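Local atomic coordinates of putative mandelate racemase/muconate lactonizing enzyme (Bordetella bronchiseptica, PDB entry 3DDM), a protein that is of unknown function but belongs to the enolase superfamily, in which an alpha/beta capping domain covers the mouth of a TIM-barrel domain. Residues 18-22 against 63-67; 37-41 against 338-344; 55-59 against 281-285. The protein carries 1 engineered substitution. All coordinates share one frame; numbering follows the deposited sequence.

Interaction 1: residues 18-22 against 63-67; sequences HVFRY and ACGAE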
# COMPACT_ATOMS: atom_id res chain seq x y z
N HIS A 18 6.32 18.96 -4.26
CA HIS A 18 7.62 19.06 -4.89
C HIS A 18 8.49 17.93 -4.42
O HIS A 18 8.58 17.66 -3.22
CB HIS A 18 8.29 20.39 -4.53
CG HIS A 18 7.39 21.57 -4.70
ND1 HIS A 18 6.65 22.10 -3.66
CD2 HIS A 18 7.04 22.28 -5.80
CE1 HIS A 18 5.90 23.08 -4.11
NE2 HIS A 18 6.11 23.21 -5.40
N VAL A 19 9.14 17.26 -5.36
CA VAL A 19 10.01 16.14 -5.03
C VAL A 19 11.47 16.54 -5.15
O VAL A 19 11.85 17.31 -6.03
CB VAL A 19 9.76 14.94 -5.95
CG1 VAL A 19 10.61 13.77 -5.51
CG2 VAL A 19 8.28 14.57 -5.94
N PHE A 20 12.30 16.02 -4.25
CA PHE A 20 13.72 16.30 -4.23
C PHE A 20 14.47 15.02 -3.97
O PHE A 20 14.00 14.17 -3.20
CB PHE A 20 14.07 17.31 -3.15
CG PHE A 20 13.48 18.66 -3.38
CD1 PHE A 20 12.25 18.99 -2.82
CD2 PHE A 20 14.12 19.58 -4.19
CE1 PHE A 20 11.67 20.23 -3.07
CE2 PHE A 20 13.54 20.81 -4.45
CZ PHE A 20 12.31 21.14 -3.89
N ARG A 21 15.61 14.86 -4.62
CA ARG A 21 16.43 13.68 -4.42
C ARG A 21 17.86 14.14 -4.37
O ARG A 21 18.44 14.52 -5.38
CB ARG A 21 16.21 12.67 -5.56
CG ARG A 21 14.75 12.42 -5.88
CD ARG A 21 14.53 11.11 -6.63
NE ARG A 21 14.76 9.97 -5.74
CZ ARG A 21 13.86 9.04 -5.45
NH1 ARG A 21 12.64 9.08 -5.97
NH2 ARG A 21 14.18 8.08 -4.60
N TYR A 22 18.43 14.14 -3.17
CA TYR A 22 19.80 14.56 -2.97
C TYR A 22 20.71 13.36 -3.15
O TYR A 22 20.64 12.39 -2.38
CB TYR A 22 20.00 15.12 -1.57
CG TYR A 22 21.35 15.76 -1.42
CD1 TYR A 22 21.56 17.07 -1.84
CD2 TYR A 22 22.43 15.04 -0.91
CE1 TYR A 22 22.82 17.66 -1.76
CE2 TYR A 22 23.70 15.61 -0.83
CZ TYR A 22 23.88 16.92 -1.25
OH TYR A 22 25.12 17.49 -1.16
N ALA A 63 12.80 3.12 -2.08
CA ALA A 63 13.62 4.20 -2.64
C ALA A 63 12.92 4.95 -3.78
O ALA A 63 13.13 6.15 -3.95
CB ALA A 63 14.95 3.64 -3.12
N CYS A 64 12.07 4.26 -4.53
CA CYS A 64 11.37 4.88 -5.66
C CYS A 64 9.99 5.48 -5.34
O CYS A 64 9.33 6.04 -6.23
CB CYS A 64 11.18 3.85 -6.76
SG CYS A 64 10.03 2.56 -6.25
N GLY A 65 9.55 5.35 -4.10
CA GLY A 65 8.22 5.84 -3.73
C GLY A 65 7.87 7.31 -3.67
O GLY A 65 6.69 7.62 -3.59
N ALA A 66 8.84 8.21 -3.73
CA ALA A 66 8.57 9.66 -3.62
C ALA A 66 7.68 10.28 -4.70
O ALA A 66 6.78 11.05 -4.39
CB ALA A 66 9.89 10.43 -3.53
N GLU A 67 7.94 9.96 -5.96
CA GLU A 67 7.15 10.51 -7.06
C GLU A 67 5.67 10.10 -6.96
O GLU A 67 4.76 10.92 -7.12
CB GLU A 67 7.72 10.04 -8.40
CG GLU A 67 9.06 10.66 -8.82
CD GLU A 67 10.26 10.20 -7.99
OE1 GLU A 67 10.14 9.16 -7.30
OE2 GLU A 67 11.32 10.87 -8.03
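NH1 of Arg21 is gripped by both carboxylate oxygens of Glu67: OE1 lies 2.8 Å from NH1, in a salt bridge, and OE2 accepts a hydrogen bond from the same NH1 at 3.0 Å, bent little from straight (160°). OE2 uses its syn lone pair; the planes of the two flat groups are 1° apart and the carboxylate lies at the guanidinium's edge, in its plane, with a single nitrogen serving both oxygens. The chains themselves cross at about a right angle. Arginine and glutamate are both long enough to bend on the way: the arginine folds at chi3 (70°) and the glutamate at chi2, which brings two groups rooted on a strand and a helix together. On its other flank the guanidinium is held by Asp37, which forms a salt bridge with NE; two carboxylates thus fix its rotation and probably share its positive charge.

Beside the salt bridge the packing is apolar. Val19 CG1 rests 3.9 Å from CB of Ala66, and Ala66 CB also lies 3.9 Å from NH1 of Arg21, placed obliquely to the guanidinium. A side chain as small as alanine lets the helix start close to the strand, while the branched valine packs against it. Cys64 packs on Thr75 of the second subunit.

Strand 14-23 is an outer strand of the three-stranded antiparallel sheet, next to strand 37-46. Helix 65-81 lies against one side, where Ala66 also touches Val41, and Phe20 points away from it and packs on Leu377 and Arg378 of helix 374-380.

Interaction 2: residues 37-41 against 338-344; sequences DRPAV and DANDNPL
Arg38 reaches Asp338 from the opposite direction, and its NH1 donates a hydrogen bond to OD2 at 2.7 Å as part of a salt bridge. The bond is bent, with an N-H...O angle of 140°. Only OD2 meets the arginine, with the carboxylate and guanidinium planes 86° apart; it is approached on its syn side, but tilted out of the carboxylate plane. Arginine suits the place because its aliphatic part works too: CD lies 3.6 Å from CB of Asn342, and the arginine chain crosses that side chain before turning to the acid, bent at both chi2 and chi3.

Further along the strand the contact becomes apolar. Leu344 sends CD1 to within 3.7 Å of CB of Ala40, whose small methyl lets the helix's leucine come close to the strand.

The second shell sets these groups. Asp338 is held by its other oxygen, for OD1 accepts from the backbone N of Asn340 at 3.1 Å, closing an Asx turn that steadies the carboxylate and turns the chain out of the barrel strand. Asn342 occupies the N-cap position of helix 343-346, and Pro343 follows in the first turn, where proline needs no amide partner. Tyr22 touches both Pro343 and Leu344, while Asn60 packs on Arg38.

Asp338 ends strand 334-338, the last of the barrel strands, so the contact joins the capping-domain sheet to the segment leaving the barrel there, consistent with the capping-domain-to-barrel arrangement of the enolase superfamily.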
# COMPACT_ATOMS: atom_id res chain seq x y z
N ASP A 37 20.43 7.84 -2.70
CA ASP A 37 20.08 9.25 -2.60
C ASP A 37 18.96 9.43 -1.57
O ASP A 37 18.14 8.54 -1.36
CB ASP A 37 19.63 9.80 -3.95
CG ASP A 37 18.41 9.08 -4.49
OD1 ASP A 37 18.54 7.90 -4.90
OD2 ASP A 37 17.31 9.69 -4.50
N ARG A 38 18.95 10.59 -0.92
CA ARG A 38 17.95 10.91 0.09
C ARG A 38 16.80 11.62 -0.60
O ARG A 38 16.98 12.69 -1.18
CB ARG A 38 18.57 11.82 1.15
CG ARG A 38 19.91 11.31 1.68
CD ARG A 38 19.84 10.92 3.15
NE ARG A 38 18.86 9.86 3.38
CZ ARG A 38 18.26 9.65 4.55
NH1 ARG A 38 18.53 10.42 5.60
NH2 ARG A 38 17.37 8.67 4.67
N PRO A 39 15.59 11.03 -0.56
CA PRO A 39 14.41 11.62 -1.20
C PRO A 39 13.60 12.49 -0.25
O PRO A 39 13.81 12.47 0.95
CB PRO A 39 13.63 10.39 -1.63
CG PRO A 39 13.82 9.49 -0.45
CD PRO A 39 15.30 9.66 -0.09
N ALA A 40 12.68 13.26 -0.81
CA ALA A 40 11.83 14.12 -0.00
C ALA A 40 10.64 14.64 -0.82
O ALA A 40 10.74 14.85 -2.03
CB ALA A 40 12.63 15.29 0.54
N VAL A 41 9.50 14.82 -0.16
CA VAL A 41 8.32 15.36 -0.83
C VAL A 41 7.74 16.43 0.07
O VAL A 41 7.23 16.14 1.15
CB VAL A 41 7.24 14.28 -1.08
CG1 VAL A 41 6.02 14.92 -1.72
CG2 VAL A 41 7.77 13.20 -1.98
N ASP A 338 18.06 12.11 12.57
CA ASP A 338 18.90 11.25 11.73
C ASP A 338 20.38 11.53 12.00
O ASP A 338 20.83 12.66 11.89
CB ASP A 338 18.59 11.52 10.26
CG ASP A 338 19.06 10.40 9.35
OD1 ASP A 338 20.03 9.70 9.69
OD2 ASP A 338 18.44 10.23 8.27
N ALA A 339 21.14 10.49 12.32
CA ALA A 339 22.56 10.67 12.61
C ALA A 339 23.42 10.94 11.39
O ALA A 339 24.45 11.60 11.49
CB ALA A 339 23.09 9.45 13.37
N ASN A 340 23.00 10.42 10.24
CA ASN A 340 23.73 10.57 8.98
C ASN A 340 23.52 11.90 8.29
O ASN A 340 22.52 12.56 8.51
CB ASN A 340 23.36 9.43 8.03
CG ASN A 340 23.61 8.06 8.65
OD1 ASN A 340 22.85 7.61 9.51
ND2 ASN A 340 24.69 7.41 8.23
N ASP A 341 24.47 12.28 7.44
CA ASP A 341 24.38 13.55 6.74
C ASP A 341 23.31 13.57 5.66
O ASP A 341 23.19 12.63 4.87
CB ASP A 341 25.73 13.90 6.11
CG ASP A 341 26.81 14.13 7.15
OD1 ASP A 341 26.47 14.53 8.29
OD2 ASP A 341 28.01 13.92 6.83
N ASN A 342 22.52 14.64 5.64
CA ASN A 342 21.46 14.81 4.66
C ASN A 342 21.07 16.29 4.61
O ASN A 342 20.39 16.80 5.49
CB ASN A 342 20.24 13.95 5.02
CG ASN A 342 19.08 14.08 4.00
OD1 ASN A 342 18.06 13.40 4.13
ND2 ASN A 342 19.23 14.96 3.00
N PRO A 343 21.52 16.99 3.56
CA PRO A 343 21.23 18.41 3.39
C PRO A 343 19.74 18.69 3.35
O PRO A 343 19.30 19.75 3.77
CB PRO A 343 21.92 18.75 2.08
CG PRO A 343 23.09 17.79 2.06
CD PRO A 343 22.44 16.51 2.51
N LEU A 344 18.97 17.72 2.85
CA LEU A 344 17.52 17.90 2.77
C LEU A 344 16.94 18.11 4.16
O LEU A 344 15.89 18.74 4.31
CB LEU A 344 16.86 16.70 2.08
CG LEU A 344 17.17 16.61 0.58
CD1 LEU A 344 16.29 15.55 -0.06
CD2 LEU A 344 16.93 17.95 -0.08

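Interaction 3: residues 55-59 against 281-285; sequences GEVWC and DLAKW
CH-pi and cation-pi contacts join Trp58 to Lys284. The lysine chain, extended beyond CG, runs along one face of the indole, the two side chains pointing the same way. Its CG lies 3.4 Å from Trp58 CG, and further out CE sits over the centre of the six-membered ring, 3.5 Å from the centroid, in a CH-pi contact. Lys284 NZ comes 4.4 Å from the same centroid, 22° off the ring normal, giving a cation-pi interaction. Tryptophan offers the broad face needed to lie along so much of a lysine; its CG is anti to the backbone N (chi1 -177°), which lays one face of the ring against the lysine chain. The ammonium end has stronger partners beyond the ring: a salt bridge to Glu258 and a hydrogen bond to the backbone O of Gln106 of the second subunit.

Hydrogen bonds fix the backbones. Trp58 N donates to Ala283 O at 3.2 Å. Within 281-285, Asp281 OD1 accepts from Ala283 N at 3.1 Å to form an Asx turn, while Asp281 O receives both Lys284 N and Trp285 N. Aspartate is short enough to brace its own loop in this way, which probably helps present Ala283 O and Lys284 to the other domain.

Packing completes the contact. Ala283 CB lies 3.9 Å from Glu56 O, its small methyl permitting the close approach, and Glu56 turns its carboxylate to the backbone N atoms of Ala312 and Gly315 and to Tyr309 OH.

Here the end of strand 52-56 of the capping domain and the residues that follow it meet the loop following barrel strand 275-278, at the C-terminal end of the barrel, the side on which TIM-barrel enzymes of this superfamily place their active sites.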
# COMPACT_ATOMS: atom_id res chain seq x y z
N GLY A 55 4.23 21.39 4.45
CA GLY A 55 4.26 20.09 5.09
C GLY A 55 5.20 19.13 4.38
O GLY A 55 5.79 19.47 3.35
N GLU A 56 5.35 17.94 4.94
CA GLU A 56 6.22 16.92 4.36
C GLU A 56 5.49 15.57 4.34
O GLU A 56 4.75 15.24 5.26
CB GLU A 56 7.52 16.78 5.16
CG GLU A 56 8.58 15.95 4.43
CD GLU A 56 9.97 16.01 5.07
OE1 GLU A 56 10.39 17.11 5.50
OE2 GLU A 56 10.65 14.96 5.11
N VAL A 57 5.69 14.80 3.28
CA VAL A 57 5.06 13.49 3.19
C VAL A 57 6.16 12.45 3.30
O VAL A 57 7.07 12.41 2.48
CB VAL A 57 4.32 13.29 1.86
CG1 VAL A 57 3.75 11.88 1.81
CG2 VAL A 57 3.21 14.32 1.71
N TRP A 58 6.08 11.61 4.33
CA TRP A 58 7.06 10.56 4.55
C TRP A 58 7.29 9.80 3.25
O TRP A 58 6.33 9.49 2.52
CB TRP A 58 6.55 9.58 5.61
CG TRP A 58 7.53 8.51 5.95
CD1 TRP A 58 8.54 8.58 6.87
CD2 TRP A 58 7.63 7.21 5.35
NE1 TRP A 58 9.27 7.42 6.87
CE2 TRP A 58 8.73 6.55 5.95
CE3 TRP A 58 6.91 6.54 4.35
CZ2 TRP A 58 9.12 5.26 5.59
CZ3 TRP A 58 7.29 5.25 3.99
CH2 TRP A 58 8.39 4.63 4.62
N CYS A 59 8.54 9.49 2.95
CA CYS A 59 8.82 8.77 1.72
C CYS A 59 10.18 8.09 1.68
O CYS A 59 10.77 7.94 0.62
CB CYS A 59 8.69 9.71 0.51
SG CYS A 59 10.06 10.88 0.33
N ASP A 281 4.80 8.55 13.83
CA ASP A 281 5.50 9.40 12.85
C ASP A 281 4.45 10.32 12.22
O ASP A 281 3.79 9.94 11.26
CB ASP A 281 6.15 8.53 11.78
CG ASP A 281 7.12 9.31 10.91
OD1 ASP A 281 6.84 10.49 10.63
OD2 ASP A 281 8.15 8.73 10.52
N LEU A 282 4.33 11.53 12.74
CA LEU A 282 3.32 12.46 12.25
C LEU A 282 3.35 12.72 10.75
O LEU A 282 2.34 13.15 10.19
CB LEU A 282 3.36 13.76 13.06
CG LEU A 282 3.82 15.07 12.44
CD1 LEU A 282 3.54 16.19 13.39
CD2 LEU A 282 5.29 14.99 12.12
N ALA A 283 4.47 12.45 10.09
CA ALA A 283 4.55 12.64 8.63
C ALA A 283 4.14 11.36 7.88
O ALA A 283 3.92 11.36 6.67
CB ALA A 283 5.96 13.05 8.22
N LYS A 284 4.04 10.26 8.63
CA LYS A 284 3.65 8.99 8.05
C LYS A 284 2.14 8.82 8.20
O LYS A 284 1.47 8.36 7.26
CB LYS A 284 4.37 7.85 8.76
CG LYS A 284 5.14 6.92 7.83
CD LYS A 284 5.90 5.86 8.61
CE LYS A 284 6.28 4.70 7.71
NZ LYS A 284 6.75 3.53 8.49
N TRP A 285 1.61 9.19 9.36
CA TRP A 285 0.17 9.08 9.60
C TRP A 285 -0.46 10.16 10.50
O TRP A 285 0.15 10.64 11.46
CB TRP A 285 -0.19 7.71 10.19
CG TRP A 285 -1.66 7.64 10.52
CD1 TRP A 285 -2.68 7.39 9.65
CD2 TRP A 285 -2.27 7.99 11.77
NE1 TRP A 285 -3.90 7.58 10.28
CE2 TRP A 285 -3.68 7.95 11.58
CE3 TRP A 285 -1.77 8.35 13.03
CZ2 TRP A 285 -4.59 8.24 12.60
CZ3 TRP A 285 -2.68 8.65 14.05
CH2 TRP A 285 -4.07 8.59 13.83

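From the N terminus, strand 14-23 leads to strand 37-46 and then 52-56, the antiparallel sheet of the capping domain. Interaction 1 closes the first loop, bringing the start of helix 65-81 back onto strand 14-23. Interaction 2 opens within that loop and closes far later, at the end of the last barrel strand and the segment leaving it, so the two cross. Interaction 3 also crosses interaction 1, but lies wholly within the span of interaction 2, closing after barrel strand 275-278. Interaction 1 therefore ties the capping domain together internally, whereas interactions 2 and 3 fasten it to the C-terminal end of the barrel at two places. Sheet bonds connect them: Tyr22 with Arg38, and Val41 with Val57.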